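Local coordinates for protein alpha-amylase (Eisenia fetida, PDB 6M4K) that probably hydrolyses internal alpha-1,4-glucosidic linkages of starch-like polysaccharides, as a cold-active glycoside hydrolase family 13 enzyme with calcium and chloride as cofactors, at residues A[83-88]-A[190-195]; A[184-189]-A[215-220]. All coordinates share one frame; numbering follows the deposited sequence. Where two conformers were deposited one is given.

Interaction 1: A[83-88]-A[190-195]; sequences QFRNMV and IGWGVA. With SO4 (sulfate ion), chain G.
Helix 81-93 meets the C-terminal end of helix 176-192 with Arg85 CA 6.7 Å from Trp192 CA and Val88 nearer still to Gly193, at the point where the second helix stops in a Schellman motif. Both helices belong to the outer layer of the family 13 TIM barrel, and the turn beyond Gly193 leads into strand 196-199 of the central sheet. At the solvent side, Arg85 lays its guanidinium flat over one face of the Trp192 indole, the planes 13° apart. Its CZ stands 3.2 Å from Trp192 NE1, which sits over the centre of the guanidinium, while Arg85 CD makes a CH-pi contact with the six-membered ring. A bend at chi3 (78°) turns the guanidinium so that methylene and charged group share one indole face. This cation-pi stack leaves the N-H groups pointing round the rim of the guanidinium, and NH1 makes a salt bridge with Glu81, one turn earlier. Gln83 NE2 makes a weak hydrogen bond to a sulfate, probably from the crystallisation liquor, which Thr28 and Lys26 also bind.

Deeper in, Phe84 swings its CG opposite the backbone N (chi1 -176°) and puts CD2 3.8 Å from Trp192 CE3, at the rim of the indole. Val194 CG2 comes to the edge of the Phe84 ring at CZ, and both side chains also touch Val100 of strand 97-102, so these apolar shapes fill the layer between helices and barrel. Val88 suits the closest approach because its CG1 fits against the turn, 3.5 Å from Gly193 C. Gly193, with positive phi, ends the helix with its N bonded to Ile190 O. One water joins the two backbones, donating to Arg85 O at 3.1 Å and to Trp192 O at 2.9 Å.

Interaction 2: A[184-189]-A[215-220]; sequences EFANRL and GRLNQL
The side-chain amides of Asn187 and Asn218 stack with their planes 7° apart, Asn218 ND2 lying 3.5 Å from Asn187 CG, while the nitrogen edge of the Asn187 amide meets the carbonyl of Arg216. At that edge, Asn187 ND2 donates to Arg216 O at 3.0 Å; the acceptor lies in the amide plane, although the donor stands above the plane of the Arg216 carbonyl. Asn187 OD1 in turn accepts from Asn218 N at 2.7 Å in a nearly straight bond (172°), the donor tilted off the plane of the side-chain carbonyl. Asparagine suits the place because one short side chain offers both a donor and an acceptor, so that it binds the loop peptides much as another backbone would. With CG beside its own backbone N (chi1 -81°), it reaches outward from helix 176-192 to the extended chain that follows helix 207-214 in this TIM barrel.

Leu217 lies between the two bonded residues and turns its CD2 back to the helix, 3.6 Å from Ala186 CB. The small alanine lets the leucine methyl settle close to the helix surface beside the polar pair. A water adds a second bridge, donating a hydrogen bond to Asn187 O and accepting one from Asn218 ND2. Arg216 sends its charged end along the same helix, to a salt bridge with Asp180.

The two hydrogen bonds of the Asn187 amide fix its rotation and settle which end is oxygen and which nitrogen. Both polar ends are thus engaged by peptide groups of the loop through uncharged hydrogen bonds, so this attachment probably changes little with pH.

From the N terminus, 83-88 in helix 81-93 comes first, followed by 184-189 and 190-195, which run on from each other through the end of helix 176-192, and lastly by 215-220. Interaction 1 closes a loop of 101 intervening residues, interaction 2 one of 25, and the two cross because their segments alternate. Helix 176-192 is thus tied to the preceding barrel helix through its C-terminal end and to the loop before strand 232-235 through the turns just upstream. The contacts also touch: Val194 N probably bonds to Leu189 O, and Ile190 packs on the backbone of Asn218 and Gln219.

Interaction 1: A[83-88]-A[190-195]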
ATOM      1  N   GLN A  83      -2.314 -17.187  16.306  1.00 15.36           N
ATOM      2  CA  GLN A  83      -3.197 -16.098  15.911  1.00 15.09           C
ATOM      3  C   GLN A  83      -3.031 -15.753  14.433  1.00 12.82           C
ATOM      4  O   GLN A  83      -4.015 -15.441  13.755  1.00 14.65           O
ATOM      5  CB  GLN A  83      -2.971 -14.894  16.819  1.00 14.06           C
ATOM      6  CG  GLN A  83      -3.436 -15.153  18.237  1.00 15.77           C
ATOM      7  CD  GLN A  83      -2.998 -14.062  19.188  1.00 16.28           C
ATOM      8  OE1 GLN A  83      -1.852 -13.608  19.147  1.00 16.75           O
ATOM      9  NE2 GLN A  83      -3.900 -13.654  20.074  1.00 18.15           N
ATOM     10  N   PHE A  84      -1.794 -15.808  13.927  1.00 13.84           N
ATOM     11  CA  PHE A  84      -1.552 -15.573  12.504  1.00 13.14           C
ATOM     12  C   PHE A  84      -2.307 -16.585  11.644  1.00 14.15           C
ATOM     13  O   PHE A  84      -2.977 -16.222  10.668  1.00 15.34           O
ATOM     14  CB  PHE A  84      -0.048 -15.629  12.204  1.00 16.03           C
ATOM     15  CG  PHE A  84       0.291 -15.299  10.768  1.00 13.75           C
ATOM     16  CD1 PHE A  84       0.465 -13.981  10.374  1.00 15.54           C
ATOM     17  CD2 PHE A  84       0.405 -16.304   9.808  1.00 15.07           C
ATOM     18  CE1 PHE A  84       0.744 -13.660   9.044  1.00 13.98           C
ATOM     19  CE2 PHE A  84       0.687 -16.000   8.489  1.00 14.71           C
ATOM     20  CZ  PHE A  84       0.861 -14.676   8.096  1.00 15.21           C
ATOM     21  N   ARG A  85      -2.242 -17.860  12.024  1.00 14.90           N
ATOM     22  CA  ARG A  85      -2.872 -18.902  11.223  1.00 15.69           C
ATOM     23  C   ARG A  85      -4.385 -18.840  11.317  1.00 14.60           C
ATOM     24  O   ARG A  85      -5.075 -19.067  10.316  1.00 15.20           O
ATOM     25  CB  ARG A  85      -2.308 -20.261  11.619  1.00 17.23           C
ATOM     26  CG  ARG A  85      -0.846 -20.340  11.253  1.00 20.33           C
ATOM     27  CD  ARG A  85      -0.190 -21.576  11.781  1.00 23.94           C
ATOM     28  NE  ARG A  85      -0.513 -22.746  10.978  1.00 25.65           N
ATOM     29  CZ  ARG A  85       0.197 -23.868  11.009  1.00 23.00           C
ATOM     30  NH1 ARG A  85       1.266 -23.956  11.792  1.00 22.34           N
ATOM     31  NH2 ARG A  85      -0.158 -24.894  10.258  1.00 24.15           N
ATOM     32  N   ASN A  86      -4.921 -18.494  12.496  1.00 14.82           N
ATOM     33  CA  ASN A  86      -6.360 -18.269  12.605  1.00 16.20           C
ATOM     34  C   ASN A  86      -6.809 -17.157  11.665  1.00 15.10           C
ATOM     35  O   ASN A  86      -7.846 -17.274  11.002  1.00 16.36           O
ATOM     36  CB  ASN A  86      -6.735 -17.880  14.034  1.00 17.17           C
ATOM     37  CG  ASN A  86      -6.747 -19.053  15.002  1.00 18.64           C
ATOM     38  OD1 ASN A  86      -6.679 -18.850  16.214  1.00 22.32           O
ATOM     39  ND2 ASN A  86      -6.845 -20.265  14.487  1.00 21.19           N
ATOM     40  N   MET A  87      -6.046 -16.057  11.624  1.00 15.55           N
ATOM     41  CA  MET A  87      -6.355 -14.934  10.746  1.00 14.59           C
ATOM     42  C   MET A  87      -6.374 -15.362   9.284  1.00 13.74           C
ATOM     43  O   MET A  87      -7.325 -15.069   8.555  1.00 14.82           O
ATOM     44  CB  MET A  87      -5.330 -13.820  10.973  1.00 15.30           C
ATOM     45  CG  MET A  87      -5.446 -12.648  10.024  1.00 13.98           C
ATOM     46  SD  MET A  87      -4.008 -11.569  10.100  1.00 14.67           S
ATOM     47  CE  MET A  87      -2.739 -12.638   9.407  1.00 16.47           C
ATOM     48  N   VAL A  88      -5.314 -16.038   8.837  1.00 14.61           N
ATOM     49  CA  VAL A  88      -5.230 -16.452   7.436  1.00 13.49           C
ATOM     50  C   VAL A  88      -6.397 -17.366   7.072  1.00 14.47           C
ATOM     51  O   VAL A  88      -7.042 -17.199   6.030  1.00 14.82           O
ATOM     52  CB  VAL A  88      -3.869 -17.110   7.146  1.00 14.63           C
ATOM     53  CG1 VAL A  88      -3.853 -17.705   5.741  1.00 16.32           C
ATOM     54  CG2 VAL A  88      -2.731 -16.106   7.296  1.00 16.14           C
ATOM     55  N   ILE A 190       3.225 -19.626   2.676  1.00 14.00           N
ATOM     56  CA  ILE A 190       2.367 -20.037   1.569  1.00 14.60           C
ATOM     57  C   ILE A 190       1.599 -21.298   1.944  1.00 14.03           C
ATOM     58  O   ILE A 190       0.391 -21.402   1.697  1.00 14.59           O
ATOM     59  CB  ILE A 190       3.203 -20.232   0.292  1.00 14.83           C
ATOM     60  CG1 ILE A 190       3.701 -18.889  -0.231  1.00 15.17           C
ATOM     61  CG2 ILE A 190       2.380 -20.930  -0.789  1.00 17.22           C
ATOM     62  CD1 ILE A 190       4.776 -19.024  -1.297  1.00 16.11           C
ATOM     63  N   GLY A 191       2.268 -22.243   2.612  1.00 14.41           N
ATOM     64  CA  GLY A 191       1.594 -23.474   2.985  1.00 17.77           C
ATOM     65  C   GLY A 191       0.438 -23.259   3.941  1.00 18.15           C
ATOM     66  O   GLY A 191      -0.550 -23.993   3.903  1.00 18.22           O
ATOM     67  N   TRP A 192       0.535 -22.244   4.799  1.00 15.40           N
ATOM     68  CA  TRP A 192      -0.562 -21.910   5.701  1.00 15.83           C
ATOM     69  C   TRP A 192      -1.707 -21.179   5.011  1.00 16.76           C
ATOM     70  O   TRP A 192      -2.793 -21.072   5.589  1.00 17.77           O
ATOM     71  CB  TRP A 192      -0.064 -21.037   6.849  1.00 16.33           C
ATOM     72  CG  TRP A 192       0.972 -21.687   7.710  1.00 16.63           C
ATOM     73  CD1 TRP A 192       1.305 -23.014   7.752  1.00 17.63           C
ATOM     74  CD2 TRP A 192       1.826 -21.029   8.651  1.00 15.97           C
ATOM     75  NE1 TRP A 192       2.311 -23.216   8.670  1.00 19.21           N
ATOM     76  CE2 TRP A 192       2.646 -22.012   9.237  1.00 16.35           C
ATOM     77  CE3 TRP A 192       1.972 -19.699   9.062  1.00 16.85           C
ATOM     78  CZ2 TRP A 192       3.601 -21.711  10.209  1.00 17.70           C
ATOM     79  CZ3 TRP A 192       2.919 -19.400  10.026  1.00 20.62           C
ATOM     80  CH2 TRP A 192       3.720 -20.403  10.592  1.00 18.92           C
ATOM     81  N   GLY A 193      -1.503 -20.677   3.797  1.00 15.37           N
ATOM     82  CA  GLY A 193      -2.557 -19.984   3.077  1.00 15.77           C
ATOM     83  C   GLY A 193      -2.245 -18.558   2.706  1.00 13.65           C
ATOM     84  O   GLY A 193      -3.118 -17.890   2.133  1.00 14.57           O
ATOM     85  N   VAL A 194      -1.038 -18.056   2.976  1.00 14.14           N
ATOM     86  CA  VAL A 194      -0.699 -16.705   2.545  1.00 14.14           C
ATOM     87  C   VAL A 194      -0.736 -16.643   1.019  1.00 14.00           C
ATOM     88  O   VAL A 194      -0.326 -17.587   0.330  1.00 14.62           O
ATOM     89  CB  VAL A 194       0.672 -16.319   3.124  1.00 13.23           C
ATOM     90  CG1 VAL A 194       1.217 -15.055   2.467  1.00 15.93           C
ATOM     91  CG2 VAL A 194       0.555 -16.124   4.619  1.00 14.90           C
ATOM     92  N   ALA A 195      -1.274 -15.545   0.476  1.00 13.79           N
ATOM     93  CA  ALA A 195      -1.500 -15.404  -0.960  1.00 13.91           C
ATOM     94  C   ALA A 195      -0.358 -14.706  -1.680  1.00 13.95           C
ATOM     95  O   ALA A 195      -0.284 -14.760  -2.911  1.00 14.04           O
ATOM     96  CB  ALA A 195      -2.798 -14.626  -1.207  1.00 16.21           C
TER
HETATM   97  S   SO4 G 606      -4.708 -10.041  21.245  0.50 23.49           S
HETATM   98  O1  SO4 G 606      -3.393 -10.432  20.761  0.50 31.78           O
HETATM   99  O2  SO4 G 606      -5.516  -9.692  20.089  0.50 28.04           O
HETATM  100  O3  SO4 G 606      -4.584  -8.850  22.082  0.50 19.78           O
HETATM  101  O4  SO4 G 606      -5.311 -11.148  21.986  0.50 35.43           O
HETATM  102  O   HOH W   1      -3.501 -20.840   8.380  1.00 22.97           O

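Interaction 2: A[184-189]-A[215-220]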
ATOM      1  N   GLU A 184      12.426 -21.039   2.503  1.00 16.61           N
ATOM      2  CA  GLU A 184      11.729 -21.880   3.470  1.00 16.19           C
ATOM      3  C   GLU A 184      10.721 -21.063   4.262  1.00 16.59           C
ATOM      4  O   GLU A 184       9.602 -21.519   4.512  1.00 15.76           O
ATOM      5  CB  GLU A 184      12.725 -22.543   4.427  1.00 18.18           C
ATOM      6  CG  GLU A 184      12.091 -23.557   5.414  1.00 20.83           C
ATOM      7  CD  GLU A 184      11.352 -22.917   6.592  1.00 24.83           C
ATOM      8  OE1 GLU A 184      11.776 -21.835   7.056  1.00 24.26           O
ATOM      9  OE2 GLU A 184      10.343 -23.496   7.061  1.00 26.36           O
ATOM     10  N   PHE A 185      11.124 -19.861   4.684  1.00 16.01           N
ATOM     11  CA  PHE A 185      10.229 -18.944   5.386  1.00 14.64           C
ATOM     12  C   PHE A 185       9.005 -18.622   4.535  1.00 14.29           C
ATOM     13  O   PHE A 185       7.861 -18.812   4.966  1.00 15.09           O
ATOM     14  CB  PHE A 185      11.033 -17.680   5.706  1.00 15.69           C
ATOM     15  CG  PHE A 185      10.205 -16.493   6.144  1.00 15.47           C
ATOM     16  CD1 PHE A 185       9.321 -16.582   7.207  1.00 15.35           C
ATOM     17  CD2 PHE A 185      10.351 -15.277   5.506  1.00 16.12           C
ATOM     18  CE1 PHE A 185       8.584 -15.465   7.612  1.00 15.12           C
ATOM     19  CE2 PHE A 185       9.626 -14.167   5.901  1.00 17.05           C
ATOM     20  CZ  PHE A 185       8.745 -14.262   6.956  1.00 17.93           C
ATOM     21  N   ALA A 186       9.232 -18.173   3.301  1.00 14.75           N
ATOM     22  CA  ALA A 186       8.113 -17.840   2.429  1.00 14.41           C
ATOM     23  C   ALA A 186       7.231 -19.056   2.161  1.00 15.09           C
ATOM     24  O   ALA A 186       6.000 -18.952   2.179  1.00 15.12           O
ATOM     25  CB  ALA A 186       8.634 -17.247   1.124  1.00 14.95           C
ATOM     26  N   ASN A 187       7.842 -20.227   1.933  1.00 15.58           N
ATOM     27  CA  ASN A 187       7.054 -21.420   1.634  1.00 15.96           C
ATOM     28  C   ASN A 187       6.228 -21.889   2.822  1.00 15.90           C
ATOM     29  O   ASN A 187       5.140 -22.445   2.639  1.00 16.05           O
ATOM     30  CB  ASN A 187       7.966 -22.549   1.149  1.00 17.24           C
ATOM     31  CG  ASN A 187       8.310 -22.410  -0.308  1.00 17.28           C
ATOM     32  OD1 ASN A 187       7.533 -21.833  -1.065  1.00 17.51           O
ATOM     33  ND2 ASN A 187       9.471 -22.933  -0.717  1.00 18.07           N
ATOM     34  N   ARG A 188       6.743 -21.721   4.040  1.00 16.14           N
ATOM     35  CA  ARG A 188       5.961 -22.079   5.214  1.00 15.15           C
ATOM     36  C   ARG A 188       4.695 -21.241   5.273  1.00 15.51           C
ATOM     37  O   ARG A 188       3.596 -21.761   5.504  1.00 15.99           O
ATOM     38  CB  ARG A 188       6.824 -21.893   6.471  1.00 17.53           C
ATOM     39  CG  ARG A 188       6.150 -22.254   7.788  1.00 20.51           C
ATOM     40  CD  ARG A 188       7.172 -22.497   8.927  1.00 20.74           C
ATOM     41  NE  ARG A 188       8.468 -21.892   8.650  1.00 23.64           N
ATOM     42  CZ  ARG A 188       8.923 -20.793   9.246  1.00 23.65           C
ATOM     43  NH1 ARG A 188       8.189 -20.191  10.173  1.00 24.06           N
ATOM     44  NH2 ARG A 188      10.106 -20.295   8.913  1.00 23.92           N
ATOM     45  N   LEU A 189       4.827 -19.945   4.984  1.00 14.82           N
ATOM     46  CA  LEU A 189       3.667 -19.064   5.022  0.50 14.57           C
ATOM     47  C   LEU A 189       2.703 -19.368   3.880  1.00 13.60           C
ATOM     48  O   LEU A 189       1.481 -19.394   4.092  1.00 14.61           O
ATOM     49  CB  LEU A 189       4.115 -17.605   5.033  0.50 14.73           C
ATOM     50  CG  LEU A 189       4.461 -17.029   6.415  0.50 15.04           C
ATOM     51  CD1 LEU A 189       5.462 -17.880   7.204  0.50 14.64           C
ATOM     52  CD2 LEU A 189       4.973 -15.612   6.267  0.50 15.87           C
ATOM     53  N   GLY A 215      12.240 -18.625  -7.481  1.00 19.47           N
ATOM     54  CA  GLY A 215      12.245 -19.923  -8.143  1.00 19.16           C
ATOM     55  C   GLY A 215      12.144 -21.102  -7.197  1.00 20.71           C
ATOM     56  O   GLY A 215      11.820 -22.211  -7.634  1.00 21.02           O
ATOM     57  N   ARG A 216      12.412 -20.888  -5.910  1.00 17.16           N
ATOM     58  CA  ARG A 216      12.285 -21.922  -4.895  1.00 18.33           C
ATOM     59  C   ARG A 216      10.888 -21.992  -4.298  1.00 16.54           C
ATOM     60  O   ARG A 216      10.616 -22.884  -3.492  1.00 18.81           O
ATOM     61  CB  ARG A 216      13.283 -21.670  -3.764  1.00 16.91           C
ATOM     62  CG  ARG A 216      14.744 -21.870  -4.133  1.00 19.62           C
ATOM     63  CD  ARG A 216      15.629 -21.127  -3.133  1.00 17.82           C
ATOM     64  NE  ARG A 216      16.996 -21.650  -3.071  1.00 20.22           N
ATOM     65  CZ  ARG A 216      17.954 -21.397  -3.962  1.00 20.17           C
ATOM     66  NH1 ARG A 216      17.709 -20.630  -5.014  1.00 20.45           N
ATOM     67  NH2 ARG A 216      19.162 -21.927  -3.801  1.00 21.92           N
ATOM     68  N   LEU A 217       9.987 -21.090  -4.676  1.00 17.72           N
ATOM     69  CA  LEU A 217       8.696 -21.023  -4.005  1.00 17.82           C
ATOM     70  C   LEU A 217       7.757 -22.118  -4.487  1.00 17.15           C
ATOM     71  O   LEU A 217       7.748 -22.483  -5.669  1.00 19.19           O
ATOM     72  CB  LEU A 217       8.031 -19.666  -4.240  1.00 19.30           C
ATOM     73  CG  LEU A 217       8.728 -18.462  -3.616  1.00 18.22           C
ATOM     74  CD1 LEU A 217       7.878 -17.206  -3.821  1.00 20.42           C
ATOM     75  CD2 LEU A 217       8.987 -18.690  -2.142  1.00 20.31           C
ATOM     76  N   ASN A 218       6.963 -22.639  -3.558  1.00 17.21           N
ATOM     77  CA  ASN A 218       5.854 -23.523  -3.868  1.00 17.37           C
ATOM     78  C   ASN A 218       4.649 -22.710  -4.330  1.00 17.61           C
ATOM     79  O   ASN A 218       4.527 -21.514  -4.047  1.00 17.59           O
ATOM     80  CB  ASN A 218       5.461 -24.325  -2.632  1.00 19.40           C
ATOM     81  CG  ASN A 218       6.595 -25.179  -2.104  1.00 22.24           C
ATOM     82  OD1 ASN A 218       7.456 -25.629  -2.863  1.00 25.30           O
ATOM     83  ND2 ASN A 218       6.600 -25.409  -0.799  1.00 20.03           N
ATOM     84  N   GLN A 219       3.747 -23.376  -5.043  1.00 16.87           N
ATOM     85  CA  GLN A 219       2.538 -22.708  -5.496  1.00 15.99           C
ATOM     86  C   GLN A 219       1.513 -22.599  -4.364  1.00 15.79           C
ATOM     87  O   GLN A 219       1.656 -23.196  -3.299  1.00 16.71           O
ATOM     88  CB  GLN A 219       1.993 -23.394  -6.749  1.00 20.11           C
ATOM     89  CG  GLN A 219       2.969 -23.200  -7.917  1.00 22.68           C
ATOM     90  CD  GLN A 219       2.451 -23.652  -9.256  1.00 34.09           C
ATOM     91  OE1 GLN A 219       2.020 -24.790  -9.418  1.00 30.71           O
ATOM     92  NE2 GLN A 219       2.513 -22.761 -10.239  1.00 31.65           N
ATOM     93  N   LEU A 220       0.465 -21.821  -4.612  1.00 14.98           N
ATOM     94  CA  LEU A 220      -0.489 -21.476  -3.565  1.00 14.27           C
ATOM     95  C   LEU A 220      -1.280 -22.695  -3.093  1.00 16.17           C
ATOM     96  O   LEU A 220      -1.456 -23.682  -3.815  1.00 16.56           O
ATOM     97  CB  LEU A 220      -1.449 -20.397  -4.071  1.00 15.93           C
ATOM     98  CG  LEU A 220      -0.812 -19.040  -4.363  1.00 14.05           C
ATOM     99  CD1 LEU A 220      -1.851 -18.070  -4.880  1.00 20.41           C
ATOM    100  CD2 LEU A 220      -0.139 -18.479  -3.123  1.00 19.36           C
TER
HETATM  101  O   HOH W   2       4.366 -24.334   0.728  1.00 18.98           O